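Local coordinates for protein 2-(acetamidomethylene)succinate hydrolase (Mesorhizobium loti, PDB 3KXP) that hydrolyses (E)-2-(acetamidomethylene)succinate to succinic semialdehyde, acetate, ammonia and carbon dioxide in the last step of vitamin B6 degradation, at residues S81-P86 / R213-S218; S148-A153 / V248-D253; V53-I58 / A121-G126; P111-E116 / M236-R241. All blocks are in the same frame, centred on the assembly; numbering follows the deposited sequence.

Contact 1: S81-P86 / R213-S218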
loop_
_atom_site.group_PDB
_atom_site.type_symbol
_atom_site.label_atom_id
_atom_site.label_comp_id
_atom_site.label_asym_id
_atom_site.label_seq_id
_atom_site.Cartn_x
_atom_site.Cartn_y
_atom_site.Cartn_z
ATOM N N SER A 81 -18.694 -13.255 12.097
ATOM C CA SER A 81 -18.736 -11.792 11.976
ATOM C C SER A 81 -18.431 -10.907 13.186
ATOM O O SER A 81 -17.905 -9.808 13.020
ATOM C CB SER A 81 -20.087 -11.362 11.399
ATOM O OG SER A 81 -21.151 -11.698 12.273
ATOM N N ALA A 82 -18.747 -11.366 14.391
ATOM C CA ALA A 82 -18.519 -10.548 15.584
ATOM C C ALA A 82 -17.083 -10.103 15.862
ATOM O O ALA A 82 -16.871 -9.044 16.450
ATOM C CB ALA A 82 -19.072 -11.259 16.814
ATOM N N VAL A 83 -16.098 -10.895 15.453
ATOM C CA VAL A 83 -14.711 -10.537 15.717
ATOM C C VAL A 83 -14.321 -9.190 15.108
ATOM O O VAL A 83 -13.295 -8.616 15.473
ATOM C CB VAL A 83 -13.741 -11.619 15.191
ATOM C CG1 VAL A 83 -14.154 -12.984 15.731
ATOM C CG2 VAL A 83 -13.722 -11.620 13.660
ATOM N N PHE A 84 -15.138 -8.675 14.195
ATOM C CA PHE A 84 -14.826 -7.401 13.555
ATOM C C PHE A 84 -15.453 -6.159 14.180
ATOM O O PHE A 84 -15.100 -5.040 13.804
ATOM C CB PHE A 84 -15.209 -7.440 12.070
ATOM C CG PHE A 84 -14.361 -8.366 11.248
ATOM C CD1 PHE A 84 -14.878 -9.569 10.775
ATOM C CD2 PHE A 84 -13.041 -8.037 10.950
ATOM C CE1 PHE A 84 -14.090 -10.435 10.011
ATOM C CE2 PHE A 84 -12.248 -8.893 10.193
ATOM C CZ PHE A 84 -12.773 -10.095 9.721
ATOM N N GLU A 85 -16.369 -6.328 15.127
ATOM C CA GLU A 85 -17.015 -5.156 15.713
ATOM C C GLU A 85 -16.035 -4.111 16.256
ATOM O O GLU A 85 -16.210 -2.923 16.013
ATOM C CB GLU A 85 -18.026 -5.561 16.806
ATOM C CG GLU A 85 -19.133 -6.492 16.305
ATOM C CD GLU A 85 -20.410 -6.462 17.154
ATOM O OE1 GLU A 85 -20.332 -6.181 18.368
ATOM O OE2 GLU A 85 -21.496 -6.742 16.597
ATOM N N PRO A 86 -14.985 -4.534 16.977
ATOM C CA PRO A 86 -14.043 -3.535 17.502
ATOM C C PRO A 86 -13.417 -2.679 16.395
ATOM O O PRO A 86 -13.207 -1.477 16.563
ATOM C CB PRO A 86 -12.994 -4.387 18.218
ATOM C CG PRO A 86 -13.744 -5.634 18.584
ATOM C CD PRO A 86 -14.576 -5.895 17.358
ATOM N N ARG A 213 -12.980 -13.500 24.413
ATOM C CA ARG A 213 -14.337 -13.362 24.933
ATOM C C ARG A 213 -15.344 -13.075 23.812
ATOM O O ARG A 213 -16.448 -13.624 23.814
ATOM C CB ARG A 213 -14.377 -12.262 26.002
ATOM C CG ARG A 213 -15.754 -11.720 26.353
ATOM C CD ARG A 213 -16.714 -12.757 26.949
ATOM N NE ARG A 213 -16.324 -13.285 28.258
ATOM C CZ ARG A 213 -17.190 -13.746 29.166
ATOM N NH1 ARG A 213 -18.493 -13.729 28.913
ATOM N NH2 ARG A 213 -16.756 -14.255 30.315
ATOM N N ILE A 214 -14.973 -12.228 22.853
ATOM C CA ILE A 214 -15.880 -11.932 21.748
ATOM C C ILE A 214 -16.195 -13.196 20.937
ATOM O O ILE A 214 -17.350 -13.433 20.583
ATOM C CB ILE A 214 -15.306 -10.835 20.815
ATOM C CG1 ILE A 214 -15.408 -9.475 21.510
ATOM C CG2 ILE A 214 -16.073 -10.808 19.484
ATOM C CD1 ILE A 214 -14.749 -8.336 20.750
ATOM N N ARG A 215 -15.178 -14.001 20.645
ATOM C CA ARG A 215 -15.383 -15.242 19.901
ATOM C C ARG A 215 -16.238 -16.194 20.737
ATOM O O ARG A 215 -17.163 -16.836 20.233
ATOM C CB ARG A 215 -14.046 -15.924 19.599
ATOM C CG ARG A 215 -13.247 -15.326 18.456
ATOM C CD ARG A 215 -11.878 -15.978 18.401
ATOM N NE ARG A 215 -11.082 -15.547 17.260
ATOM C CZ ARG A 215 -10.880 -16.285 16.174
ATOM N NH1 ARG A 215 -11.420 -17.497 16.080
ATOM N NH2 ARG A 215 -10.130 -15.815 15.186
ATOM N N ALA A 216 -15.917 -16.281 22.022
ATOM C CA ALA A 216 -16.642 -17.152 22.938
ATOM C C ALA A 216 -18.148 -16.863 22.995
ATOM O O ALA A 216 -18.966 -17.780 22.968
ATOM C CB ALA A 216 -16.038 -17.039 24.339
ATOM N N GLU A 217 -18.510 -15.590 23.068
ATOM C CA GLU A 217 -19.912 -15.219 23.154
ATOM C C GLU A 217 -20.648 -15.264 21.827
ATOM O O GLU A 217 -21.856 -15.422 21.809
ATOM C CB GLU A 217 -20.063 -13.806 23.725
ATOM C CG GLU A 217 -19.351 -13.564 25.035
ATOM C CD GLU A 217 -19.630 -12.180 25.601
ATOM O OE1 GLU A 217 -19.714 -11.218 24.803
ATOM O OE2 GLU A 217 -19.754 -12.054 26.840
ATOM N N SER A 218 -19.931 -15.130 20.719
ATOM C CA SER A 218 -20.589 -15.092 19.421
ATOM C C SER A 218 -20.610 -16.355 18.575
ATOM O O SER A 218 -21.526 -16.541 17.789
ATOM C CB SER A 218 -19.993 -13.964 18.582
ATOM O OG SER A 218 -18.623 -14.220 18.296
#
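Helix 209-218, one of those inserted between strands 159-165 and 258-263, comes down on the turn at 81-86 behind strand 70-74, and Ile-214 and Ser-218 close on Ala-82. The tightest point is at the end of the helix: Ala-82 CB sits 3.4 Å from Ser-218 CB, closer than carbons usually come, with Ser-218 OG also against that methyl. This hydroxyl donates back to Ile-214 O at 2.7 Å. The same carbonyl takes the bond from Ser-218 N, and the two donors come from opposite faces of its plane; Asn-80 ND2 is a further partner of OG.

Ile-214 straddles the turn with both branches. Its CG2 points anti to the backbone N and drops onto Ala-82 O at 3.6 Å, while the other branch, extended at chi2 (174°), carries CD1 end-on to Pro-86 CG at 3.6 Å. In alpha/beta hydrolases such inserted helices commonly form a cap over the core; helix 209-218 is consistent with such a cap, and no hydrogen bond joins the two segments.

One residue further along the helix, Arg-215 CG lies 3.7 Å from Val-83 CG1, which is also over one face of the guanidinium. The charged end of Arg-215 is occupied further on, by a salt bridge from NE to Glu-298 and a cation-pi contact with Tyr-204. The Arg-215 side chain is about 7 Å from that of His-294, an inferred active-site residue.

Contact 2: S148-A153 / V248-D253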
loop_
_atom_site.group_PDB
_atom_site.type_symbol
_atom_site.label_atom_id
_atom_site.label_comp_id
_atom_site.label_asym_id
_atom_site.label_seq_id
_atom_site.Cartn_x
_atom_site.Cartn_y
_atom_site.Cartn_z
ATOM N N SER A 148 -12.331 -12.809 -0.700
ATOM C CA SER A 148 -12.398 -11.461 -1.250
ATOM C C SER A 148 -11.568 -11.266 -2.516
ATOM O O SER A 148 -12.040 -10.663 -3.477
ATOM C CB SER A 148 -11.980 -10.436 -0.203
ATOM O OG SER A 148 -12.924 -10.382 0.845
ATOM N N VAL A 149 -10.338 -11.768 -2.530
ATOM C CA VAL A 149 -9.497 -11.607 -3.709
ATOM C C VAL A 149 -10.084 -12.381 -4.895
ATOM O O VAL A 149 -10.013 -11.918 -6.036
ATOM C CB VAL A 149 -8.055 -12.066 -3.431
ATOM C CG1 VAL A 149 -7.199 -11.908 -4.689
ATOM C CG2 VAL A 149 -7.467 -11.244 -2.282
ATOM N N THR A 150 -10.670 -13.549 -4.626
ATOM C CA THR A 150 -11.290 -14.345 -5.688
ATOM C C THR A 150 -12.483 -13.555 -6.242
ATOM O O THR A 150 -12.679 -13.467 -7.451
ATOM C CB THR A 150 -11.788 -15.708 -5.159
ATOM O OG1 THR A 150 -10.680 -16.453 -4.640
ATOM C CG2 THR A 150 -12.440 -16.516 -6.280
ATOM N N ALA A 151 -13.259 -12.959 -5.344
ATOM C CA ALA A 151 -14.422 -12.170 -5.727
ATOM C C ALA A 151 -14.029 -10.961 -6.576
ATOM O O ALA A 151 -14.627 -10.705 -7.621
ATOM C CB ALA A 151 -15.172 -11.708 -4.477
ATOM N N ALA A 152 -13.029 -10.221 -6.113
ATOM C CA ALA A 152 -12.549 -9.033 -6.810
ATOM C C ALA A 152 -12.072 -9.340 -8.230
ATOM O O ALA A 152 -12.286 -8.557 -9.156
ATOM C CB ALA A 152 -11.418 -8.391 -6.013
ATOM N N ALA A 153 -11.421 -10.482 -8.393
ATOM C CA ALA A 153 -10.909 -10.883 -9.692
ATOM C C ALA A 153 -12.024 -11.353 -10.623
ATOM O O ALA A 153 -11.902 -11.262 -11.845
ATOM C CB ALA A 153 -9.871 -11.991 -9.520
ATOM N N VAL A 248 -3.153 -18.724 -7.259
ATOM C CA VAL A 248 -2.342 -17.924 -8.179
ATOM C C VAL A 248 -3.171 -17.153 -9.214
ATOM O O VAL A 248 -2.977 -15.950 -9.397
ATOM C CB VAL A 248 -1.290 -18.816 -8.905
ATOM C CG1 VAL A 248 -0.586 -18.030 -10.004
ATOM C CG2 VAL A 248 -0.269 -19.319 -7.904
ATOM N N PRO A 249 -4.103 -17.832 -9.907
ATOM C CA PRO A 249 -4.930 -17.142 -10.911
ATOM C C PRO A 249 -5.646 -15.916 -10.342
ATOM O O PRO A 249 -5.697 -14.863 -10.978
ATOM C CB PRO A 249 -5.908 -18.226 -11.352
ATOM C CG PRO A 249 -5.084 -19.480 -11.228
ATOM C CD PRO A 249 -4.388 -19.279 -9.894
ATOM N N ALA A 250 -6.188 -16.055 -9.133
ATOM C CA ALA A 250 -6.897 -14.961 -8.480
ATOM C C ALA A 250 -5.996 -13.751 -8.198
ATOM O O ALA A 250 -6.399 -12.612 -8.416
ATOM C CB ALA A 250 -7.536 -15.452 -7.192
ATOM N N TYR A 251 -4.787 -13.977 -7.700
ATOM C CA TYR A 251 -3.902 -12.841 -7.449
ATOM C C TYR A 251 -3.320 -12.317 -8.757
ATOM O O TYR A 251 -3.114 -11.121 -8.917
ATOM C CB TYR A 251 -2.765 -13.215 -6.495
ATOM C CG TYR A 251 -3.090 -12.998 -5.033
ATOM C CD1 TYR A 251 -3.906 -13.886 -4.335
ATOM C CD2 TYR A 251 -2.551 -11.916 -4.339
ATOM C CE1 TYR A 251 -4.170 -13.706 -2.974
ATOM C CE2 TYR A 251 -2.807 -11.726 -2.983
ATOM C CZ TYR A 251 -3.613 -12.627 -2.305
ATOM O OH TYR A 251 -3.826 -12.465 -0.955
ATOM N N ARG A 252 -3.062 -13.217 -9.694
ATOM C CA ARG A 252 -2.520 -12.820 -10.984
ATOM C C ARG A 252 -3.510 -11.981 -11.807
ATOM O O ARG A 252 -3.116 -11.032 -12.486
ATOM C CB ARG A 252 -2.142 -14.062 -11.790
ATOM C CG ARG A 252 -1.609 -13.770 -13.192
ATOM C CD ARG A 252 -1.667 -15.030 -14.041
ATOM N NE ARG A 252 -3.053 -15.467 -14.178
ATOM C CZ ARG A 252 -3.432 -16.727 -14.361
ATOM N NH1 ARG A 252 -2.521 -17.693 -14.431
ATOM N NH2 ARG A 252 -4.725 -17.023 -14.459
ATOM N N ASP A 253 -4.797 -12.308 -11.728
ATOM C CA ASP A 253 -5.779 -11.593 -12.540
ATOM C C ASP A 253 -6.570 -10.451 -11.909
ATOM O O ASP A 253 -7.238 -9.701 -12.625
ATOM C CB ASP A 253 -6.753 -12.600 -13.167
ATOM C CG ASP A 253 -6.033 -13.773 -13.834
ATOM O OD1 ASP A 253 -4.958 -13.560 -14.445
ATOM O OD2 ASP A 253 -6.547 -14.909 -13.752
#
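Val-149 and Tyr-251 form the buried half of a helix pair: 148-153 belongs to the helix that follows the nucleophile elbow of the alpha/beta-hydrolase fold, and 248-253 crosses it at 54°, the axes 8.6 Å apart at closest. Val-149 CG1, anti to its own backbone N (chi1 179°), hangs over one face of the Tyr-251 ring in a CH-pi contact, 4.1 Å from the centroid and displaced toward the rim near CD1 and CE1. Its other methyl, CG2, follows the ring out to CZ and OH. That hydroxyl is hydrogen-bonded to Phe-167 O, which anchors the far end of the ring. Small residues let the backbones close in: the CA atoms of Thr-150 and Ala-250 are 5.2 Å apart, and Ala-153 CB reaches Ala-250 O at 3.7 Å.

Toward solvent the fit slackens. Thr-150 OG1, bonded within its own helix to Arg-146 O, comes no nearer than 4.2 Å to Ala-250 CB, and Ala-153 CB stands 4.4 Å from Asp-253 C. The Asp-253 carboxylate turns instead to its neighbour: Arg-252 grips it side-on, NE to OD1 at 2.7 Å and NH2 to OD2 at 2.9 Å.

Contact 3: V53-I58 / A121-G126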
loop_
_atom_site.group_PDB
_atom_site.type_symbol
_atom_site.label_atom_id
_atom_site.label_comp_id
_atom_site.label_asym_id
_atom_site.label_seq_id
_atom_site.Cartn_x
_atom_site.Cartn_y
_atom_site.Cartn_z
ATOM N N VAL A 53 -29.896 -11.850 5.575
ATOM C CA VAL A 53 -30.200 -11.310 4.266
ATOM C C VAL A 53 -30.307 -12.399 3.227
ATOM O O VAL A 53 -29.390 -13.196 3.044
ATOM C CB VAL A 53 -29.117 -10.323 3.816
ATOM C CG1 VAL A 53 -29.507 -9.690 2.482
ATOM C CG2 VAL A 53 -28.920 -9.256 4.886
ATOM N N ASP A 54 -31.445 -12.428 2.549
ATOM C CA ASP A 54 -31.678 -13.402 1.500
ATOM C C ASP A 54 -31.066 -12.792 0.249
ATOM O O ASP A 54 -31.502 -11.739 -0.207
ATOM C CB ASP A 54 -33.182 -13.620 1.322
ATOM C CG ASP A 54 -33.511 -14.700 0.306
ATOM O OD1 ASP A 54 -34.701 -15.075 0.216
ATOM O OD2 ASP A 54 -32.596 -15.168 -0.403
ATOM N N ILE A 55 -30.027 -13.426 -0.280
ATOM C CA ILE A 55 -29.375 -12.920 -1.480
ATOM C C ILE A 55 -29.666 -13.854 -2.653
ATOM O O ILE A 55 -28.960 -13.850 -3.663
ATOM C CB ILE A 55 -27.847 -12.794 -1.283
ATOM C CG1 ILE A 55 -27.227 -14.177 -1.049
ATOM C CG2 ILE A 55 -27.554 -11.867 -0.114
ATOM C CD1 ILE A 55 -25.696 -14.187 -1.064
ATOM N N GLY A 56 -30.713 -14.660 -2.495
ATOM C CA GLY A 56 -31.115 -15.581 -3.539
ATOM C C GLY A 56 -30.487 -16.951 -3.425
ATOM O O GLY A 56 -31.119 -17.900 -2.967
ATOM N N ARG A 57 -29.234 -17.055 -3.849
ATOM C CA ARG A 57 -28.515 -18.320 -3.814
ATOM C C ARG A 57 -28.417 -18.879 -2.401
ATOM O O ARG A 57 -28.203 -20.075 -2.218
ATOM C CB ARG A 57 -27.115 -18.135 -4.423
ATOM C CG ARG A 57 -26.406 -16.854 -3.985
ATOM C CD ARG A 57 -25.069 -16.628 -4.710
ATOM N NE ARG A 57 -24.024 -17.555 -4.276
ATOM C CZ ARG A 57 -23.657 -18.640 -4.946
ATOM N NH1 ARG A 57 -24.245 -18.943 -6.094
ATOM N NH2 ARG A 57 -22.707 -19.429 -4.465
ATOM N N ILE A 58 -28.597 -18.017 -1.403
ATOM C CA ILE A 58 -28.512 -18.437 -0.007
ATOM C C ILE A 58 -28.872 -17.261 0.896
ATOM O O ILE A 58 -29.035 -16.140 0.422
ATOM C CB ILE A 58 -27.068 -18.930 0.336
ATOM C CG1 ILE A 58 -27.006 -19.453 1.770
ATOM C CG2 ILE A 58 -26.066 -17.791 0.163
ATOM C CD1 ILE A 58 -25.668 -20.062 2.146
ATOM N N ALA A 121 -17.086 -16.874 -3.153
ATOM C CA ALA A 121 -16.919 -15.686 -3.986
ATOM C C ALA A 121 -18.260 -15.227 -4.570
ATOM O O ALA A 121 -18.570 -14.031 -4.573
ATOM C CB ALA A 121 -15.918 -15.968 -5.110
ATOM N N ASP A 122 -19.051 -16.177 -5.062
ATOM C CA ASP A 122 -20.347 -15.837 -5.623
ATOM C C ASP A 122 -21.257 -15.292 -4.524
ATOM O O ASP A 122 -22.103 -14.430 -4.786
ATOM C CB ASP A 122 -20.994 -17.054 -6.299
ATOM C CG ASP A 122 -20.221 -17.525 -7.530
ATOM O OD1 ASP A 122 -19.520 -16.698 -8.155
ATOM O OD2 ASP A 122 -20.324 -18.720 -7.880
ATOM N N ASP A 123 -21.086 -15.781 -3.296
ATOM C CA ASP A 123 -21.899 -15.288 -2.183
ATOM C C ASP A 123 -21.668 -13.799 -1.996
ATOM O O ASP A 123 -22.600 -13.053 -1.709
ATOM C CB ASP A 123 -21.544 -15.995 -0.874
ATOM C CG ASP A 123 -22.181 -17.357 -0.751
ATOM O OD1 ASP A 123 -21.784 -18.103 0.167
ATOM O OD2 ASP A 123 -23.076 -17.683 -1.559
ATOM N N ILE A 124 -20.416 -13.376 -2.153
ATOM C CA ILE A 124 -20.042 -11.973 -1.985
ATOM C C ILE A 124 -20.670 -11.089 -3.061
ATOM O O ILE A 124 -21.209 -10.028 -2.761
ATOM C CB ILE A 124 -18.492 -11.815 -1.993
ATOM C CG1 ILE A 124 -17.907 -12.607 -0.818
ATOM C CG2 ILE A 124 -18.097 -10.335 -1.907
ATOM C CD1 ILE A 124 -16.405 -12.536 -0.688
ATOM N N ALA A 125 -20.597 -11.528 -4.310
ATOM C CA ALA A 125 -21.189 -10.775 -5.409
ATOM C C ALA A 125 -22.690 -10.649 -5.151
ATOM O O ALA A 125 -23.262 -9.558 -5.230
ATOM C CB ALA A 125 -20.948 -11.498 -6.720
ATOM N N GLY A 126 -23.323 -11.779 -4.834
ATOM C CA GLY A 126 -24.746 -11.777 -4.562
ATOM C C GLY A 126 -25.118 -10.769 -3.493
ATOM O O GLY A 126 -26.077 -10.021 -3.644
HETATM O O HOH W 1 -28.185 -11.366 -5.424
HETATM O O HOH W 2 -22.584 -20.574 -7.822
#
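The tight turn at Ile-55 to Ile-58, closed by Ile-55 N to Ile-58 O, rests on helix 121-126 with the CA atoms of Ile-55 and Gly-126 5.7 Å apart. Ile-55 puts its CG1 between backbone N and carbonyl carbon (chi1 64°), which sends CD1 down onto Asp-123 O at 3.4 Å. Gly-126, with no side chain, lies close under Ile-55. One water ties Ile-55 O to Gly-126 O.

The turn links strands 49-54 and 59-65, the antiparallel margin of the central alpha/beta-hydrolase sheet, so the contact pins the edge hairpin to helix 117-131. Arg-57 lays its guanidinium over Asp-122, whose CB lies 3.3 Å above the centre of one face, and points NE at Asp-123 OD2 in a salt bridge of 2.9 Å, with an N-H...O angle of 155°; NH2 adds a weak bond to the same Asp-123 OD2. A second water joins Arg-57 NH1 to Asp-122 OD2, while Asp-122 OD1 is held by Tyr-155 OH and Lys-154 NZ.

Asp-123 OD1 is taken by Arg-103, whose NH1 is close to Arg-57 NH2; an alanine here would probably leave these two like charges close together without their shared carboxylate. Ile-58 CG2 packs 3.5 Å from Asp-123 OD2.

Contact 4: P111-E116 / M236-R241; sequences PETGYE and MAQTAR
The Tyr-115 ring and the Gln-238 amide stand with their planes 72° apart, the amide oxygen OE1 coming up to the ring edge 3.8 Å from CD1. At the phenol end of the same ring, OH donates to Pro-111 O at 2.7 Å, so the loop curls round its own tyrosine. On the CD2 side Thr-239 OG1 approaches to 3.5 Å; its hydrogen-bonding partners are Ala-235 O and Tyr-120 OH.

Gln-238 reaches out fully extended beyond CG (chi2 179°) and clasps the loop with both ends of its amide. NE2 donates to Glu-112 O at 3.1 Å, nearly straight at 174° and in the amide plane, while OE1 accepts from Thr-113 OG1 at 2.9 Å, in the carbonyl plane. This pair of bonds fixes which end of the amide is nitrogen. A leucine in its place would probably leave Glu-112 O and Thr-113 OG1 without these mates.

Waters fill in between the backbones: one bridges Tyr-115 O and Thr-239 O, and another links Glu-116 OE2 to Gln-238 O. Glu-116 is the N-cap of helix 117-131. The arrangement is consistent with a core loop meeting a cap helix near the active site of an alpha/beta hydrolase: the Thr-239 side chain lies about 4 Å from those of Ile-77 and Leu-143, which bind chloride.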
loop_
_atom_site.group_PDB
_atom_site.type_symbol
_atom_site.label_atom_id
_atom_site.label_comp_id
_atom_site.label_asym_id
_atom_site.label_seq_id
_atom_site.Cartn_x
_atom_site.Cartn_y
_atom_site.Cartn_z
ATOM N N PRO A 111 -25.456 -25.039 3.833
ATOM C CA PRO A 111 -25.729 -26.050 2.811
ATOM C C PRO A 111 -24.929 -27.326 3.011
ATOM O O PRO A 111 -23.909 -27.332 3.696
ATOM C CB PRO A 111 -25.383 -25.329 1.507
ATOM C CG PRO A 111 -24.393 -24.278 1.938
ATOM C CD PRO A 111 -25.013 -23.780 3.213
ATOM N N GLU A 112 -25.415 -28.403 2.408
ATOM C CA GLU A 112 -24.790 -29.713 2.501
ATOM C C GLU A 112 -23.420 -29.704 1.825
ATOM O O GLU A 112 -22.527 -30.464 2.211
ATOM C CB GLU A 112 -25.714 -30.752 1.842
ATOM C CG GLU A 112 -25.336 -32.213 2.048
ATOM C CD GLU A 112 -26.385 -33.172 1.470
ATOM O OE1 GLU A 112 -26.626 -33.137 0.237
ATOM O OE2 GLU A 112 -26.971 -33.960 2.253
ATOM N N THR A 113 -23.252 -28.851 0.817
ATOM C CA THR A 113 -21.978 -28.764 0.110
ATOM C C THR A 113 -21.782 -27.392 -0.545
ATOM O O THR A 113 -22.575 -26.475 -0.335
ATOM C CB THR A 113 -21.868 -29.872 -0.975
ATOM O OG1 THR A 113 -20.486 -30.109 -1.281
ATOM C CG2 THR A 113 -22.605 -29.455 -2.255
ATOM N N GLY A 114 -20.719 -27.260 -1.334
ATOM C CA GLY A 114 -20.437 -25.999 -1.998
ATOM C C GLY A 114 -19.601 -25.072 -1.129
ATOM O O GLY A 114 -20.019 -23.961 -0.804
ATOM N N TYR A 115 -18.412 -25.524 -0.748
ATOM C CA TYR A 115 -17.550 -24.713 0.091
ATOM C C TYR A 115 -16.197 -24.418 -0.540
ATOM O O TYR A 115 -15.186 -24.361 0.152
ATOM C CB TYR A 115 -17.370 -25.384 1.452
ATOM C CG TYR A 115 -18.650 -25.407 2.245
ATOM C CD1 TYR A 115 -19.542 -26.474 2.147
ATOM C CD2 TYR A 115 -19.002 -24.325 3.053
ATOM C CE1 TYR A 115 -20.759 -26.464 2.844
ATOM C CE2 TYR A 115 -20.208 -24.297 3.747
ATOM C CZ TYR A 115 -21.082 -25.371 3.644
ATOM O OH TYR A 115 -22.246 -25.359 4.376
ATOM N N GLU A 116 -16.189 -24.224 -1.855
ATOM C CA GLU A 116 -14.964 -23.921 -2.569
ATOM C C GLU A 116 -14.858 -22.416 -2.723
ATOM O O GLU A 116 -15.790 -21.688 -2.382
ATOM C CB GLU A 116 -14.975 -24.581 -3.946
ATOM C CG GLU A 116 -15.052 -26.093 -3.897
ATOM C CD GLU A 116 -13.854 -26.715 -3.200
ATOM O OE1 GLU A 116 -12.732 -26.658 -3.758
ATOM O OE2 GLU A 116 -14.036 -27.260 -2.089
HETATM N N MSE A 236 -16.947 -27.006 7.808
HETATM C CA MSE A 236 -15.546 -26.734 8.126
HETATM C C MSE A 236 -14.599 -27.681 7.387
HETATM O O MSE A 236 -13.631 -27.241 6.767
HETATM C CB MSE A 236 -15.299 -26.867 9.633
HETATM C CG MSE A 236 -16.113 -25.917 10.478
HETATM SE SE MSE A 236 -16.031 -24.106 9.794
HETATM C CE MSE A 236 -17.659 -24.089 8.729
ATOM N N ALA A 237 -14.884 -28.978 7.471
ATOM C CA ALA A 237 -14.057 -29.990 6.827
ATOM C C ALA A 237 -13.956 -29.724 5.335
ATOM O O ALA A 237 -12.881 -29.820 4.753
ATOM C CB ALA A 237 -14.632 -31.388 7.077
ATOM N N GLN A 238 -15.078 -29.381 4.717
ATOM C CA GLN A 238 -15.078 -29.104 3.288
ATOM C C GLN A 238 -14.370 -27.793 2.977
ATOM O O GLN A 238 -13.662 -27.693 1.974
ATOM C CB GLN A 238 -16.509 -29.064 2.754
ATOM C CG GLN A 238 -17.224 -30.396 2.868
ATOM C CD GLN A 238 -18.642 -30.332 2.360
ATOM O OE1 GLN A 238 -18.880 -30.135 1.164
ATOM N NE2 GLN A 238 -19.600 -30.489 3.267
ATOM N N THR A 239 -14.563 -26.792 3.832
ATOM C CA THR A 239 -13.921 -25.498 3.636
ATOM C C THR A 239 -12.402 -25.629 3.756
ATOM O O THR A 239 -11.663 -25.095 2.928
ATOM C CB THR A 239 -14.407 -24.484 4.661
ATOM O OG1 THR A 239 -15.808 -24.270 4.477
ATOM C CG2 THR A 239 -13.677 -23.173 4.495
ATOM N N ALA A 240 -11.950 -26.349 4.782
ATOM C CA ALA A 240 -10.524 -26.563 5.006
ATOM C C ALA A 240 -9.846 -27.139 3.760
ATOM O O ALA A 240 -8.861 -26.577 3.284
ATOM C CB ALA A 240 -10.301 -27.491 6.203
ATOM N N ARG A 241 -10.353 -28.243 3.213
ATOM C CA ARG A 241 -9.696 -28.775 2.022
ATOM C C ARG A 241 -9.884 -27.899 0.792
ATOM O O ARG A 241 -9.123 -27.994 -0.156
ATOM C CB ARG A 241 -10.108 -30.230 1.727
ATOM C CG ARG A 241 -11.548 -30.605 1.943
ATOM C CD ARG A 241 -11.593 -31.955 2.664
ATOM N NE ARG A 241 -11.344 -31.799 4.096
ATOM C CZ ARG A 241 -10.937 -32.766 4.910
ATOM N NH1 ARG A 241 -10.751 -32.509 6.200
ATOM N NH2 ARG A 241 -10.692 -33.979 4.433
HETATM O O HOH W 3 -12.704 -23.277 0.685
HETATM O O HOH W 4 -17.736 -28.004 -1.264
HETATM O O HOH W 5 -14.181 -28.898 -0.269
#

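Contacts 1 and 4 both fasten the inserted helices to loops of the core, but contact 1 does so with apolar packing and contact 4 with an amide clasp and waters. Contact 2 pairs two helices beside the central sheet, that after the nucleophile elbow and that leading into strand 258-263; it is the one with a ring face under a methyl. Contact 3 stands apart at the sheet margin, and only there does a salt bridge cross between segments. All four are partly buried. Contacts 2 and 3 meet where Thr-150 CG2 packs on Ala-121 CB, joining neighbouring helices; contacts 3 and 4 touch through Ile-58 and Pro-111, whereas contact 1 touches none of the others.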